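Local structure of XisI protein-like (Anabaena variabilis, 2NLV) at residues Lys4-Lys7 and Tyr8-Leu11. The protein is of unknown function but resembles XisI, a protein thought to act with XisF and XisH in the site-specific recombination of nitrogen-fixation genes in cyanobacteria. Sequence-based numbering, arbitrary orientation.
Sequences KLVK and YQEL
Tyr8 lies back along the N-terminal helix so that one face of its ring is turned to Lys4, a compact example of how residues four apart on an alpha-helix build a shared side-chain surface. The ring owes this position to its first torsion, with CG anti to the carbonyl carbon (chi1 -65°), which swings it toward the preceding turn. There the Lys4 carbonyl oxygen sits over the face near the rim, 3.4 Å from Tyr8 CG. The same oxygen accepts the Tyr8 N-H, with 3.0 Å between Lys4 O and Tyr8 N. Farther out, the aliphatic part of Lys4 runs alongside the ring in the same direction; its CG stands 4.0 Å from the centroid of the Tyr8 ring in a CH-pi contact over the face, and CD reaches the phenol oxygen. A leucine in place of Tyr8 would probably leave the Lys4 methylenes without a flat surface to rest on and Asp93 without its phenol partner.

Gln9 repeats the backward reach on the next position round the helix. Its extended side chain crosses that of Leu5, bringing NE2 to 3.7 Å from Leu5 CG, while OE1 turns toward Val6 and lies 3.8 Å from its CG2. The Lys7 and Leu11 side chains lie side by side and point the same way, Lys7 CG 4.1 Å from Leu11 CD1. Closer still, Leu11 CG rests 3.3 Å from Lys7 O, the oxygen that also accepts the Leu11 N-H. The N-H groups of Gln9 and Glu10 bond likewise to Leu5 O and Val6 O, four residues back, as in a regular alpha-helix.

Within the fold, this early part of helix 2-21 packs Leu5, Tyr8 and Gln9 against Ile64 of strand 53-65. Tyr8 OH hydrogen-bonds Asp93 and Gln9 NE2 hydrogen-bonds Asn40, tying the helix to two loops beside the sheet.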
loop_
_atom_site.group_PDB
_atom_site.type_symbol
_atom_site.label_atom_id
_atom_site.label_comp_id
_atom_site.label_asym_id
_atom_site.label_seq_id
_atom_site.Cartn_x
_atom_site.Cartn_y
_atom_site.Cartn_z
ATOM N N LYS A 4 -0.596 14.005 -19.602
ATOM C CA LYS A 4 -0.072 12.660 -19.576
ATOM C C LYS A 4 -0.098 12.044 -18.190
ATOM O O LYS A 4 -0.510 10.896 -18.006
ATOM C CB LYS A 4 1.316 12.643 -20.152
ATOM C CG LYS A 4 1.963 11.297 -20.252
ATOM C CD LYS A 4 3.219 11.264 -21.193
ATOM C CE LYS A 4 4.071 12.493 -21.221
ATOM N NZ LYS A 4 5.224 12.309 -22.229
ATOM N N LEU A 5 0.233 12.847 -17.171
ATOM C CA LEU A 5 0.148 12.349 -15.793
ATOM C C LEU A 5 -1.285 11.993 -15.473
ATOM O O LEU A 5 -1.526 10.880 -14.960
ATOM C CB LEU A 5 0.698 13.377 -14.814
ATOM C CG LEU A 5 0.506 13.004 -13.322
ATOM C CD1 LEU A 5 1.196 11.672 -12.961
ATOM C CD2 LEU A 5 0.992 14.148 -12.450
ATOM N N VAL A 6 -2.228 12.892 -15.742
ATOM C CA VAL A 6 -3.610 12.604 -15.387
ATOM C C VAL A 6 -4.156 11.446 -16.194
ATOM O O VAL A 6 -4.890 10.599 -15.689
ATOM C CB VAL A 6 -4.448 13.878 -15.531
ATOM C CG1 VAL A 6 -5.957 13.586 -15.469
ATOM C CG2 VAL A 6 -3.980 14.883 -14.503
ATOM N N LYS A 7 -3.775 11.357 -17.454
ATOM C CA LYS A 7 -4.152 10.185 -18.244
ATOM C C LYS A 7 -3.749 8.900 -17.574
ATOM O O LYS A 7 -4.530 7.936 -17.450
ATOM C CB LYS A 7 -3.558 10.260 -19.671
ATOM C CG LYS A 7 -3.837 9.042 -20.519
ATOM C CD LYS A 7 -3.004 9.092 -21.805
ATOM C CE LYS A 7 -3.499 10.120 -22.785
ATOM N NZ LYS A 7 -2.685 10.077 -24.099
ATOM N N TYR A 8 -2.475 8.822 -17.185
ATOM C CA TYR A 8 -1.954 7.631 -16.552
ATOM C C TYR A 8 -2.598 7.376 -15.204
ATOM O O TYR A 8 -2.864 6.234 -14.833
ATOM C CB TYR A 8 -0.439 7.653 -16.406
ATOM C CG TYR A 8 0.346 7.643 -17.701
ATOM C CD1 TYR A 8 -0.266 7.542 -18.936
ATOM C CD2 TYR A 8 1.731 7.737 -17.675
ATOM C CE1 TYR A 8 0.501 7.517 -20.097
ATOM C CE2 TYR A 8 2.452 7.737 -18.859
ATOM C CZ TYR A 8 1.808 7.634 -20.053
ATOM O OH TYR A 8 2.553 7.691 -21.214
ATOM N N GLN A 9 -2.801 8.410 -14.394
ATOM C CA GLN A 9 -3.517 8.240 -13.112
ATOM C C GLN A 9 -4.872 7.577 -13.354
ATOM O O GLN A 9 -5.268 6.649 -12.626
ATOM C CB GLN A 9 -3.695 9.589 -12.387
ATOM C CG GLN A 9 -2.416 10.200 -11.913
ATOM C CD GLN A 9 -2.577 11.593 -11.404
ATOM O OE1 GLN A 9 -3.479 12.317 -11.805
ATOM N NE2 GLN A 9 -1.655 12.005 -10.522
ATOM N N GLU A 10 -5.630 8.119 -14.282
ATOM C CA GLU A 10 -6.969 7.570 -14.540
ATOM C C GLU A 10 -6.935 6.133 -14.998
ATOM O O GLU A 10 -7.741 5.274 -14.529
ATOM C CB GLU A 10 -7.661 8.418 -15.601
ATOM C CG GLU A 10 -8.133 9.728 -15.054
ATOM C CD GLU A 10 -9.260 9.545 -14.045
ATOM O OE1 GLU A 10 -10.180 8.755 -14.330
ATOM O OE2 GLU A 10 -9.208 10.179 -12.990
ATOM N N LEU A 11 -6.035 5.825 -15.916
ATOM C CA LEU A 11 -5.928 4.470 -16.393
ATOM C C LEU A 11 -5.551 3.514 -15.287
ATOM O O LEU A 11 -6.102 2.418 -15.181
ATOM C CB LEU A 11 -4.940 4.375 -17.554
ATOM C CG LEU A 11 -5.341 5.024 -18.858
ATOM C CD1 LEU A 11 -4.216 4.977 -19.902
ATOM C CD2 LEU A 11 -6.625 4.351 -19.401
#